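Local coordinates for protein cycloalternan-forming enzyme (Listeria monocytogenes serovar 1/2a, PDB 5F7U) that is a multidomain enzyme of glycoside hydrolase family 31, combining a TIM barrel with flanking beta domains and a family 6 carbohydrate-binding module, at residues P22-R25 with S26-P30; L228-G231 with K232-N236; A67-D70 with Y71-G74; E162-T166 with G167-G171. The protein carries 1 engineered substitution. All coordinates share one frame; numbering follows the deposited sequence.

Contact 1: P22-R25 with S26-P30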
ATOM      1  N   PRO A  22     -20.238  -5.942  29.803  1.00 14.40           N
ATOM      2  CA  PRO A  22     -20.373  -5.529  31.212  1.00 14.31           C
ATOM      3  C   PRO A  22     -20.389  -6.689  32.223  1.00 13.92           C
ATOM      4  O   PRO A  22     -20.700  -6.480  33.389  1.00 13.91           O
ATOM      5  CB  PRO A  22     -21.736  -4.803  31.225  1.00 14.90           C
ATOM      6  CG  PRO A  22     -22.510  -5.447  30.125  1.00 15.05           C
ATOM      7  CD  PRO A  22     -21.484  -5.712  29.041  1.00 15.10           C
ATOM      8  N   THR A  23     -20.038  -7.884  31.773  1.00 13.35           N
ATOM      9  CA  THR A  23     -20.096  -9.090  32.614  1.00 13.31           C
ATOM     10  C   THR A  23     -18.825  -9.933  32.489  1.00 13.01           C
ATOM     11  O   THR A  23     -18.866 -11.178  32.566  1.00 12.53           O
ATOM     12  CB  THR A  23     -21.323  -9.945  32.275  1.00 13.88           C
ATOM     13  OG1 THR A  23     -21.334 -10.237  30.865  1.00 14.69           O
ATOM     14  CG2 THR A  23     -22.619  -9.204  32.686  1.00 14.13           C
ATOM     15  N   GLU A  24     -17.699  -9.238  32.340  1.00 12.75           N
ATOM     16  CA  GLU A  24     -16.379  -9.873  32.137  1.00 13.08           C
ATOM     17  C   GLU A  24     -15.594  -9.963  33.442  1.00 13.02           C
ATOM     18  O   GLU A  24     -15.985  -9.389  34.471  1.00 13.30           O
ATOM     19  CB  GLU A  24     -15.551  -9.061  31.140  1.00 13.33           C
ATOM     20  CG  GLU A  24     -16.120  -9.028  29.727  1.00 13.55           C
ATOM     21  CD  GLU A  24     -15.142  -8.469  28.697  1.00 14.17           C
ATOM     22  OE1 GLU A  24     -13.926  -8.307  29.011  1.00 14.72           O
ATOM     23  OE2 GLU A  24     -15.596  -8.208  27.559  1.00 14.41           O
ATOM     24  N   ARG A  25     -14.476 -10.682  33.383  1.00 13.11           N
ATOM     25  CA  ARG A  25     -13.483 -10.685  34.449  1.00 13.70           C
ATOM     26  C   ARG A  25     -12.414  -9.649  34.118  1.00 14.09           C
ATOM     27  O   ARG A  25     -12.014  -9.518  32.956  1.00 14.43           O
ATOM     28  CB  ARG A  25     -12.850 -12.062  34.536  1.00 13.69           C
ATOM     29  CG  ARG A  25     -11.633 -12.137  35.452  1.00 14.07           C
ATOM     30  CD  ARG A  25     -11.216 -13.585  35.599  1.00 14.36           C
ATOM     31  NE  ARG A  25     -10.574 -14.108  34.380  1.00 14.20           N
ATOM     32  CZ  ARG A  25     -10.825 -15.306  33.862  1.00 14.09           C
ATOM     33  NH1 ARG A  25     -10.127 -15.717  32.817  1.00 14.46           N
ATOM     34  NH2 ARG A  25     -11.778 -16.090  34.374  1.00 14.12           N
ATOM     35  N   SER A  26     -11.955  -8.917  35.123  1.00 14.44           N
ATOM     36  CA  SER A  26     -10.904  -7.918  34.902  1.00 15.80           C
ATOM     37  C   SER A  26      -9.810  -8.063  35.964  1.00 16.18           C
ATOM     38  O   SER A  26     -10.140  -8.070  37.157  1.00 16.55           O
ATOM     39  CB  SER A  26     -11.486  -6.500  34.904  1.00 16.74           C
ATOM     40  OG  SER A  26     -10.453  -5.546  34.650  1.00 18.99           O
ATOM     41  N   PRO A  27      -8.535  -8.232  35.567  1.00 16.26           N
ATOM     42  CA  PRO A  27      -8.091  -8.454  34.183  1.00 16.27           C
ATOM     43  C   PRO A  27      -8.598  -9.770  33.618  1.00 15.57           C
ATOM     44  O   PRO A  27      -8.864 -10.710  34.370  1.00 15.57           O
ATOM     45  CB  PRO A  27      -6.565  -8.541  34.302  1.00 17.02           C
ATOM     46  CG  PRO A  27      -6.222  -8.304  35.735  1.00 17.69           C
ATOM     47  CD  PRO A  27      -7.471  -8.525  36.541  1.00 17.36           C
ATOM     48  N   ARG A  28      -8.698  -9.863  32.290  1.00 15.69           N
ATOM     49  CA  ARG A  28      -9.117 -11.125  31.661  1.00 15.54           C
ATOM     50  C   ARG A  28      -8.170 -12.273  32.030  1.00 16.01           C
ATOM     51  O   ARG A  28      -8.623 -13.368  32.353  1.00 16.18           O
ATOM     52  CB  ARG A  28      -9.195 -10.959  30.136  1.00 15.97           C
ATOM     53  CG  ARG A  28     -10.389 -10.103  29.707  1.00 15.49           C
ATOM     54  CD  ARG A  28     -10.361  -9.903  28.198  1.00 16.07           C
ATOM     55  NE  ARG A  28     -11.456  -9.042  27.749  1.00 16.07           N
ATOM     56  CZ  ARG A  28     -11.467  -8.352  26.607  1.00 16.42           C
ATOM     57  NH1 ARG A  28     -10.412  -8.370  25.774  1.00 16.78           N
ATOM     58  NH2 ARG A  28     -12.550  -7.628  26.300  1.00 15.66           N
ATOM     59  N   ASP A  29      -6.861 -12.011  31.957  1.00 16.69           N
ATOM     60  CA  ASP A  29      -5.834 -13.021  32.218  1.00 17.41           C
ATOM     61  C   ASP A  29      -4.962 -12.471  33.339  1.00 17.19           C
ATOM     62  O   ASP A  29      -3.999 -11.773  33.067  1.00 17.15           O
ATOM     63  CB  ASP A  29      -4.982 -13.286  30.958  1.00 18.90           C
ATOM     64  CG  ASP A  29      -5.800 -13.810  29.782  1.00 20.05           C
ATOM     65  OD1 ASP A  29      -6.512 -14.830  29.911  1.00 20.65           O
ATOM     66  OD2 ASP A  29      -5.688 -13.227  28.689  1.00 22.15           O
ATOM     67  N   PRO A  30      -5.325 -12.754  34.613  1.00 17.08           N
ATOM     68  CA  PRO A  30      -4.631 -12.141  35.756  1.00 17.22           C
ATOM     69  C   PRO A  30      -3.179 -12.591  35.884  1.00 17.65           C
ATOM     70  O   PRO A  30      -2.866 -13.788  35.745  1.00 17.14           O
ATOM     71  CB  PRO A  30      -5.442 -12.629  36.959  1.00 17.42           C
ATOM     72  CG  PRO A  30      -6.814 -12.889  36.390  1.00 17.15           C
ATOM     73  CD  PRO A  30      -6.510 -13.518  35.054  1.00 17.12           C
TER
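Arg28 presents the NE side of its guanidinium to Glu24, four residues earlier, and both donors close on one oxygen: Arg28 NE lies 2.9 Å and Arg28 NH2 3.1 Å from Glu24 OE1. That oxygen sits in the guanidinium plane, while the carboxylate is twisted by 37° out of it. Arg28 NH2 meets the syn lone pair of OE1, whereas Arg28 NE approaches on the syn side but clear of the carboxylate plane. A weak bond from NH2 to OE2 completes this salt bridge.

Arg25 repeats the side-on grip on an uncharged partner, with Arg25 NH1 2.8 Å and Arg25 NE 2.9 Å from Arg28 O; NH1 comes almost straight along the C=O axis and NE from above the carbonyl plane. A bend at chi3 (73°) swings the guanidinium back to this carbonyl, and Arg25 CG passes 3.3 Å from Pro27 O.

The residues run through the short strand 25-26 into an irregular turn, within the Lmo2446-like N-terminal region, an E-set type beta domain. A cis peptide before Pro27 redirects the chain, a geometry that proline tolerates unusually well.

Farther out, Gln21 N bonds to Glu24 OE2 and Asp16 O receives Arg28 NH1. Arg25 NH2 reaches Tyr94 OH, while the Arg25 side chain lies against Val36, Leu38 and Phe113, a long aliphatic stem suiting a buried site.

Contact 2: L228-G231 with K232-N236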
ATOM      1  N   LEU A 228       5.366 -15.242  29.418  1.00 13.96           N
ATOM      2  CA  LEU A 228       4.463 -15.029  30.547  1.00 14.46           C
ATOM      3  C   LEU A 228       3.794 -16.362  30.874  1.00 14.83           C
ATOM      4  O   LEU A 228       3.095 -16.918  30.043  1.00 14.91           O
ATOM      5  CB  LEU A 228       3.432 -13.958  30.150  1.00 14.27           C
ATOM      6  CG  LEU A 228       2.376 -13.590  31.179  1.00 15.09           C
ATOM      7  CD1 LEU A 228       3.016 -12.959  32.406  1.00 15.97           C
ATOM      8  CD2 LEU A 228       1.383 -12.624  30.539  1.00 15.05           C
ATOM      9  N   THR A 229       4.046 -16.899  32.072  1.00 15.59           N
ATOM     10  CA  THR A 229       3.713 -18.284  32.363  1.00 16.20           C
ATOM     11  C   THR A 229       3.320 -18.464  33.828  1.00 17.71           C
ATOM     12  O   THR A 229       3.744 -17.682  34.690  1.00 18.12           O
ATOM     13  CB  THR A 229       4.896 -19.243  32.006  1.00 16.29           C
ATOM     14  OG1 THR A 229       4.500 -20.600  32.209  1.00 16.86           O
ATOM     15  CG2 THR A 229       6.136 -18.988  32.869  1.00 16.71           C
ATOM     16  N   ASP A 230       2.498 -19.471  34.091  1.00 18.59           N
ATOM     17  CA  ASP A 230       2.266 -19.894  35.470  1.00 20.58           C
ATOM     18  C   ASP A 230       3.328 -20.904  35.923  1.00 21.67           C
ATOM     19  O   ASP A 230       3.333 -21.311  37.089  1.00 23.09           O
ATOM     20  CB  ASP A 230       0.839 -20.433  35.665  1.00 21.03           C
ATOM     21  CG  ASP A 230       0.617 -21.787  34.994  1.00 20.85           C
ATOM     22  OD1 ASP A 230       1.290 -22.102  33.989  1.00 20.45           O
ATOM     23  OD2 ASP A 230      -0.241 -22.528  35.476  1.00 21.72           O
ATOM     24  N   GLY A 231       4.204 -21.298  34.991  1.00 21.94           N
ATOM     25  CA  GLY A 231       5.258 -22.295  35.223  1.00 24.16           C
ATOM     26  C   GLY A 231       4.825 -23.754  35.118  1.00 25.60           C
ATOM     27  O   GLY A 231       5.620 -24.666  35.416  1.00 27.46           O
ATOM     28  N   LYS A 232       3.578 -23.988  34.706  1.00 25.80           N
ATOM     29  CA  LYS A 232       2.959 -25.320  34.782  1.00 27.08           C
ATOM     30  C   LYS A 232       2.016 -25.687  33.630  1.00 26.60           C
ATOM     31  O   LYS A 232       2.090 -26.786  33.084  1.00 27.45           O
ATOM     32  CB  LYS A 232       2.179 -25.466  36.098  1.00 28.84           C
ATOM     33  CG  LYS A 232       3.035 -25.612  37.346  1.00 30.99           C
ATOM     34  CD  LYS A 232       2.214 -25.928  38.588  1.00 33.30           C
ATOM     35  CE  LYS A 232       1.530 -24.684  39.147  1.00 34.00           C
ATOM     36  NZ  LYS A 232       1.086 -24.919  40.544  1.00 36.69           N
ATOM     37  N   ASN A 233       1.107 -24.778  33.303  1.00 25.53           N
ATOM     38  CA  ASN A 233      -0.041 -25.066  32.438  1.00 25.18           C
ATOM     39  C   ASN A 233      -0.089 -24.194  31.184  1.00 23.59           C
ATOM     40  O   ASN A 233      -0.524 -24.650  30.133  1.00 23.43           O
ATOM     41  CB  ASN A 233      -1.349 -24.859  33.214  1.00 26.09           C
ATOM     42  CG  ASN A 233      -1.507 -25.829  34.370  1.00 27.82           C
ATOM     43  OD1 ASN A 233      -1.885 -26.990  34.174  1.00 28.88           O
ATOM     44  ND2 ASN A 233      -1.253 -25.351  35.590  1.00 28.16           N
ATOM     45  N   VAL A 234       0.323 -22.935  31.318  1.00 22.38           N
ATOM     46  CA  VAL A 234       0.133 -21.942  30.257  1.00 21.37           C
ATOM     47  C   VAL A 234       1.359 -21.084  29.981  1.00 20.35           C
ATOM     48  O   VAL A 234       2.127 -20.788  30.906  1.00 20.58           O
ATOM     49  CB  VAL A 234      -1.073 -20.987  30.524  1.00 21.71           C
ATOM     50  CG1 VAL A 234      -2.388 -21.750  30.498  1.00 23.01           C
ATOM     51  CG2 VAL A 234      -0.922 -20.228  31.846  1.00 22.22           C
ATOM     52  N   ILE A 235       1.533 -20.723  28.701  1.00 19.53           N
ATOM     53  CA  ILE A 235       2.370 -19.586  28.259  1.00 18.51           C
ATOM     54  C   ILE A 235       1.409 -18.656  27.512  1.00 17.56           C
ATOM     55  O   ILE A 235       0.860 -19.037  26.469  1.00 17.63           O
ATOM     56  CB  ILE A 235       3.573 -20.015  27.380  1.00 19.01           C
ATOM     57  CG1 ILE A 235       4.556 -20.855  28.234  1.00 20.27           C
ATOM     58  CG2 ILE A 235       4.231 -18.783  26.748  1.00 18.77           C
ATOM     59  CD1 ILE A 235       5.554 -21.686  27.448  1.00 21.20           C
ATOM     60  N   ASN A 236       1.154 -17.471  28.074  1.00 16.59           N
ATOM     61  CA  ASN A 236       0.100 -16.581  27.556  1.00 16.35           C
ATOM     62  C   ASN A 236       0.591 -15.438  26.691  1.00 15.69           C
ATOM     63  O   ASN A 236      -0.203 -14.833  25.944  1.00 15.89           O
ATOM     64  CB  ASN A 236      -0.765 -16.007  28.701  1.00 16.91           C
ATOM     65  CG  ASN A 236      -1.730 -17.036  29.273  1.00 17.87           C
ATOM     66  OD1 ASN A 236      -2.006 -18.049  28.637  1.00 17.97           O
ATOM     67  ND2 ASN A 236      -2.259 -16.774  30.461  1.00 18.67           N
TER
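Asp230 reaches across the turn with its carboxylate, and Asp230 OD1 collects three successive backbone N-H groups: Asn233 N at 2.8 Å, Val234 N at 3.0 Å and Lys232 N at 3.1 Å. Only the bond from Asn233 N lies on the syn lone pair of OD1; the other two arrive from above the carboxylate plane, that of Lys232 N being 66° out of it. The first torsion explains the reach: with chi1 at 71°, CG stands between the backbone N and the carbonyl carbon and is folded over the loop. The short aspartate stem suits this position, because it holds the oxygen close to its own backbone.

Asn233 adds a side-chain link. Its ND2 donates to the syn lone pair of Asp230 OD2 over 3.0 Å, almost in the amide plane, although the amide and carboxylate planes are well turned from each other. Thr229 works from the other end of the loop. With OG1 opposite its backbone N (chi1 -176°), its hydroxyl donates to Val234 O at 2.7 Å and accepts from Gly231 N at 2.9 Å, the latter bond making an ST turn. Gly231 has positive phi, which glycine adopts easily.

The loop joins strands 214-229 and 235-243 as a beta hairpin of the galactose mutarotase-like domain. Thr229 and Ile235 form an antiparallel non-hydrogen-bonded pair, followed by the bond from Asn236 N to Leu228 O. Tyr114 packs against both Asp230 and Asn233. Four N-H donors around one carboxylate would probably stabilise its negative charge and lower the pKa of Asp230.

Contact 3: A67-D70 with Y71-G74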
ATOM      1  N   ALA A  67     -20.893 -10.940  46.191  1.00 21.09           N
ATOM      2  CA  ALA A  67     -20.777  -9.804  45.267  1.00 20.12           C
ATOM      3  C   ALA A  67     -21.492  -8.565  45.808  1.00 20.70           C
ATOM      4  O   ALA A  67     -22.432  -8.673  46.592  1.00 21.89           O
ATOM      5  CB  ALA A  67     -21.281 -10.156  43.884  1.00 19.09           C
ATOM      6  N   ALA A  68     -21.025  -7.401  45.365  1.00 20.37           N
ATOM      7  CA  ALA A  68     -21.540  -6.098  45.760  1.00 20.97           C
ATOM      8  C   ALA A  68     -22.368  -5.508  44.619  1.00 20.70           C
ATOM      9  O   ALA A  68     -21.965  -5.627  43.453  1.00 19.57           O
ATOM     10  CB  ALA A  68     -20.353  -5.180  46.050  1.00 21.26           C
ATOM     11  N   TYR A  69     -23.490  -4.840  44.939  1.00 21.31           N
ATOM     12  CA  TYR A  69     -24.258  -4.084  43.941  1.00 21.66           C
ATOM     13  C   TYR A  69     -23.345  -3.080  43.236  1.00 21.10           C
ATOM     14  O   TYR A  69     -22.591  -2.351  43.897  1.00 21.60           O
ATOM     15  CB  TYR A  69     -25.416  -3.319  44.623  1.00 23.66           C
ATOM     16  CG  TYR A  69     -26.210  -2.353  43.734  1.00 25.17           C
ATOM     17  CD1 TYR A  69     -27.299  -2.806  42.978  1.00 25.35           C
ATOM     18  CD2 TYR A  69     -25.890  -0.985  43.681  1.00 26.17           C
ATOM     19  CE1 TYR A  69     -28.029  -1.935  42.178  1.00 26.45           C
ATOM     20  CE2 TYR A  69     -26.612  -0.096  42.879  1.00 27.09           C
ATOM     21  CZ  TYR A  69     -27.685  -0.579  42.130  1.00 27.17           C
ATOM     22  OH  TYR A  69     -28.427   0.286  41.340  1.00 28.28           O
ATOM     23  N   ASP A  70     -23.419  -3.017  41.913  1.00 19.76           N
ATOM     24  CA  ASP A  70     -22.653  -2.033  41.169  1.00 19.60           C
ATOM     25  C   ASP A  70     -23.596  -0.948  40.638  1.00 19.70           C
ATOM     26  O   ASP A  70     -23.577   0.173  41.141  1.00 20.48           O
ATOM     27  CB  ASP A  70     -21.830  -2.708  40.068  1.00 19.21           C
ATOM     28  CG  ASP A  70     -20.848  -1.768  39.389  1.00 19.98           C
ATOM     29  OD1 ASP A  70     -20.671  -0.612  39.828  1.00 21.11           O
ATOM     30  OD2 ASP A  70     -20.276  -2.173  38.366  1.00 19.62           O
ATOM     31  N   TYR A  71     -24.460  -1.303  39.689  1.00 18.58           N
ATOM     32  CA  TYR A  71     -25.481  -0.398  39.162  1.00 18.85           C
ATOM     33  C   TYR A  71     -26.617  -1.223  38.577  1.00 18.50           C
ATOM     34  O   TYR A  71     -26.448  -2.414  38.267  1.00 17.67           O
ATOM     35  CB  TYR A  71     -24.898   0.542  38.083  1.00 18.57           C
ATOM     36  CG  TYR A  71     -24.297  -0.213  36.889  1.00 17.55           C
ATOM     37  CD1 TYR A  71     -22.989  -0.715  36.938  1.00 17.17           C
ATOM     38  CD2 TYR A  71     -25.045  -0.443  35.740  1.00 17.25           C
ATOM     39  CE1 TYR A  71     -22.448  -1.431  35.877  1.00 16.13           C
ATOM     40  CE2 TYR A  71     -24.502  -1.150  34.659  1.00 16.74           C
ATOM     41  CZ  TYR A  71     -23.206  -1.630  34.744  1.00 15.97           C
ATOM     42  OH  TYR A  71     -22.661  -2.327  33.701  1.00 15.67           O
ATOM     43  N   ASN A  72     -27.765  -0.581  38.411  1.00 19.20           N
ATOM     44  CA  ASN A  72     -28.856  -1.146  37.628  1.00 19.36           C
ATOM     45  C   ASN A  72     -28.891  -0.490  36.266  1.00 19.66           C
ATOM     46  O   ASN A  72     -28.653   0.707  36.158  1.00 19.77           O
ATOM     47  CB  ASN A  72     -30.188  -0.890  38.330  1.00 20.60           C
ATOM     48  CG  ASN A  72     -30.390  -1.775  39.546  1.00 20.99           C
ATOM     49  OD1 ASN A  72     -29.814  -2.857  39.653  1.00 20.52           O
ATOM     50  ND2 ASN A  72     -31.214  -1.323  40.458  1.00 21.85           N
ATOM     51  N   SER A  73     -29.229  -1.261  35.233  1.00 19.54           N
ATOM     52  CA  SER A  73     -29.486  -0.687  33.906  1.00 20.15           C
ATOM     53  C   SER A  73     -30.442  -1.577  33.127  1.00 20.39           C
ATOM     54  O   SER A  73     -30.239  -2.786  33.049  1.00 19.13           O
ATOM     55  CB  SER A  73     -28.192  -0.500  33.123  1.00 19.87           C
ATOM     56  OG  SER A  73     -28.439   0.234  31.931  1.00 21.10           O
ATOM     57  N   GLY A  74     -31.466  -0.963  32.536  1.00 21.47           N
ATOM     58  CA  GLY A  74     -32.496  -1.704  31.811  1.00 22.17           C
ATOM     59  C   GLY A  74     -33.208  -2.696  32.717  1.00 22.07           C
ATOM     60  O   GLY A  74     -33.682  -2.341  33.795  1.00 22.81           O
TER
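Tyr69 and Asn72 meet at almost a right angle, the phenol ring and the side-chain amide standing 88° apart. The amide stands at the ring edge, near its plane, with Asn72 OD1 3.2 Å from Tyr69 CE1, so that the carbonyl oxygen faces the slightly positive rim of the ring. The principal polar partner of OD1 lies on the next strand, where Thr77 OG1 bonds to it. Extended from its backbone with CG opposite N, Tyr69 also lays its ring along the following residues: Tyr71 N is 4.0 Å above one face, displaced toward the rim.

Asp70 and Tyr71 make a different pair. They lie side by side and point the same way, as neighbours in a regular strand would not, because both face Tyr78 in a classic beta bulge. The bulge interrupts strand 60-73, which pairs with strand 76-84 in the Lmo2446-like N-terminal region.

The carboxylate comes to the edge of the Tyr71 ring, with Asp70 OD2 3.4 Å from Tyr71 CE1, and the two planes are 75° apart. A carboxylate suits such a position, since aromatic C-H bonds carry partial positive charge. A chi1 of 59° sets CG of Tyr71 between the backbone N and the carbonyl carbon; the ring stacks on Tyr78, and Pro22 packs against it as well. Asp70 in turn touches Lys80, two residues beyond Tyr78 on the neighbouring strand.

Contact 4: E162-T166 with G167-G171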
ATOM      1  N   GLU A 162      13.719 -18.788  16.853  1.00 14.13           N
ATOM      2  CA  GLU A 162      12.607 -19.587  17.342  1.00 14.46           C
ATOM      3  C   GLU A 162      12.900 -19.933  18.786  1.00 14.15           C
ATOM      4  O   GLU A 162      13.916 -20.584  19.094  1.00 13.94           O
ATOM      5  CB  GLU A 162      12.401 -20.843  16.497  1.00 14.96           C
ATOM      6  CG  GLU A 162      11.879 -20.548  15.093  1.00 16.02           C
ATOM      7  CD  GLU A 162      11.891 -21.788  14.230  1.00 17.21           C
ATOM      8  OE1 GLU A 162      12.958 -22.151  13.681  1.00 17.20           O
ATOM      9  OE2 GLU A 162      10.826 -22.411  14.135  1.00 18.40           O
ATOM     10  N   LEU A 163      12.049 -19.434  19.680  1.00 13.77           N
ATOM     11  CA  LEU A 163      12.284 -19.641  21.114  1.00 13.81           C
ATOM     12  C   LEU A 163      11.290 -20.671  21.640  1.00 14.17           C
ATOM     13  O   LEU A 163      10.069 -20.510  21.462  1.00 14.17           O
ATOM     14  CB  LEU A 163      12.125 -18.317  21.876  1.00 13.67           C
ATOM     15  CG  LEU A 163      12.206 -18.456  23.406  1.00 14.27           C
ATOM     16  CD1 LEU A 163      13.649 -18.704  23.885  1.00 14.30           C
ATOM     17  CD2 LEU A 163      11.593 -17.218  24.055  1.00 14.05           C
ATOM     18  N   SER A 164      11.830 -21.700  22.301  1.00 14.20           N
ATOM     19  CA  SER A 164      11.054 -22.703  23.046  1.00 15.03           C
ATOM     20  C   SER A 164      11.352 -22.514  24.545  1.00 15.21           C
ATOM     21  O   SER A 164      12.401 -22.975  25.018  1.00 15.67           O
ATOM     22  CB  SER A 164      11.505 -24.121  22.614  1.00 15.28           C
ATOM     23  OG  SER A 164      10.834 -25.134  23.359  1.00 16.16           O
ATOM     24  N   PRO A 165      10.448 -21.849  25.296  1.00 15.28           N
ATOM     25  CA  PRO A 165      10.692 -21.637  26.738  1.00 15.81           C
ATOM     26  C   PRO A 165      10.981 -22.923  27.524  1.00 16.80           C
ATOM     27  O   PRO A 165      11.862 -22.917  28.378  1.00 17.14           O
ATOM     28  CB  PRO A 165       9.388 -21.001  27.204  1.00 15.88           C
ATOM     29  CG  PRO A 165       9.022 -20.134  26.022  1.00 15.18           C
ATOM     30  CD  PRO A 165       9.274 -21.067  24.844  1.00 15.08           C
ATOM     31  N   THR A 166      10.256 -24.001  27.226  1.00 17.47           N
ATOM     32  CA  THR A 166      10.477 -25.295  27.908  1.00 18.34           C
ATOM     33  C   THR A 166      11.643 -26.104  27.334  1.00 18.81           C
ATOM     34  O   THR A 166      12.111 -27.053  27.980  1.00 19.19           O
ATOM     35  CB  THR A 166       9.230 -26.197  27.878  1.00 19.01           C
ATOM     36  OG1 THR A 166       8.974 -26.619  26.525  1.00 19.01           O
ATOM     37  CG2 THR A 166       8.004 -25.463  28.453  1.00 19.02           C
ATOM     38  N   GLY A 167      12.073 -25.757  26.125  1.00 18.28           N
ATOM     39  CA  GLY A 167      13.098 -26.502  25.397  1.00 19.20           C
ATOM     40  C   GLY A 167      12.602 -27.800  24.771  1.00 20.17           C
ATOM     41  O   GLY A 167      13.399 -28.555  24.207  1.00 20.96           O
ATOM     42  N   LYS A 168      11.295 -28.055  24.838  1.00 20.58           N
ATOM     43  CA  LYS A 168      10.701 -29.285  24.298  1.00 21.65           C
ATOM     44  C   LYS A 168      10.412 -29.247  22.798  1.00 21.55           C
ATOM     45  O   LYS A 168      10.158 -30.292  22.183  1.00 22.33           O
ATOM     46  CB  LYS A 168       9.437 -29.665  25.077  1.00 22.60           C
ATOM     47  CG  LYS A 168       9.697 -29.937  26.550  1.00 24.17           C
ATOM     48  CD  LYS A 168       8.422 -30.355  27.273  1.00 25.63           C
ATOM     49  CE  LYS A 168       8.678 -30.556  28.758  1.00 27.44           C
ATOM     50  NZ  LYS A 168       7.470 -31.102  29.443  1.00 29.57           N
ATOM     51  N   GLU A 169      10.437 -28.053  22.213  1.00 20.34           N
ATOM     52  CA  GLU A 169      10.248 -27.903  20.771  1.00 20.07           C
ATOM     53  C   GLU A 169      11.581 -27.675  20.097  1.00 19.66           C
ATOM     54  O   GLU A 169      12.564 -27.314  20.753  1.00 19.01           O
ATOM     55  CB  GLU A 169       9.290 -26.745  20.458  1.00 19.86           C
ATOM     56  CG  GLU A 169       7.874 -26.972  20.963  1.00 21.11           C
ATOM     57  CD  GLU A 169       7.759 -26.738  22.464  1.00 21.85           C
ATOM     58  OE1 GLU A 169       8.355 -25.763  22.977  1.00 22.08           O
ATOM     59  OE2 GLU A 169       7.093 -27.544  23.131  1.00 22.32           O
ATOM     60  N   THR A 170      11.610 -27.909  18.788  1.00 19.82           N
ATOM     61  CA  THR A 170      12.832 -27.775  18.007  1.00 19.53           C
ATOM     62  C   THR A 170      12.595 -26.823  16.840  1.00 18.77           C
ATOM     63  O   THR A 170      11.586 -26.923  16.150  1.00 18.48           O
ATOM     64  CB  THR A 170      13.279 -29.160  17.510  1.00 20.95           C
ATOM     65  OG1 THR A 170      13.433 -30.017  18.649  1.00 21.58           O
ATOM     66  CG2 THR A 170      14.612 -29.087  16.745  1.00 21.34           C
ATOM     67  N   GLY A 171      13.548 -25.926  16.607  1.00 17.97           N
ATOM     68  CA  GLY A 171      13.485 -25.006  15.466  1.00 17.43           C
ATOM     69  C   GLY A 171      13.610 -25.664  14.090  1.00 17.66           C
ATOM     70  O   GLY A 171      13.970 -26.841  13.969  1.00 18.29           O
TER
HETATM   71  O   HOH W   1       6.598 -26.956  25.638  1.00 20.22           O
HETATM   72  O   HOH W   2       8.064 -24.103  25.173  1.00 21.24           O
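Ser164 and Gly167 close a beta turn at the end of strand 158-164, in the galactose mutarotase-like domain. Backbone bonding defines it: Gly167 N donates to Ser164 O over 3.0 Å, approaching from well above the carbonyl plane. Pro165 and Thr166 at its corners have the backbone angles of a type I turn, and proline's fixed phi suits the first corner. Gly167 then takes a positive phi, which glycine adopts readily.

Hydroxyls supply the direct side-chain bonds. Ser164 OG donates to Glu169 OE1 over 2.6 Å, meeting it from above the carboxylate plane. Thr166 OG1 accepts from Lys168 N over 3.2 Å, the bond of an ST turn. That hydroxyl is brought over the next peptide by a chi1 of 68°, which sets it between its own backbone N and carbonyl carbon. Glu169 folds back toward the turn through a bend at chi2 (77°), so its carboxylate reaches Ser164.

Two waters extend the same carboxylate's grip. One lies 2.6 Å from Thr166 OG1 and bonds also to Glu169 OE2; the other accepts from Thr166 N over 3.0 Å and lies 2.8 Å from Glu169 OE1. Both oxygens of Glu169 are thus tied to the turn, and Tyr150 OH bonds to its backbone O.

Van der Waals contact joins the far ends. Glu162 points its carboxylate at Gly171, whose lack of a side chain permits a close approach; OE2 bonds to His172 ND1, while Glu162 OE1 rests 3.4 Å from Gly171 CA.

Overall arrangement
From the N terminus, contact 1 shapes the loop between strands 6-8 and 36-43, around the short strand 25-26. Contact 3 follows within strand 60-73, where it marks a bulge instead of closing a loop; the two touch through Pro22 CB and Tyr71 OH, 3.6 Å apart, within the N-terminal region. Contact 4 turns the chain after strand 158-164, and contact 2 closes the hairpin of strands 214-229 and 235-243. These last two belong to the mutarotase-like domain and meet where Ile235 packs on Pro165. None nests or crosses; all four run in series. Contacts 1 and 2, one in the N-terminal region and one in the mutarotase-like region, come within about 4 Å at their nearest atoms.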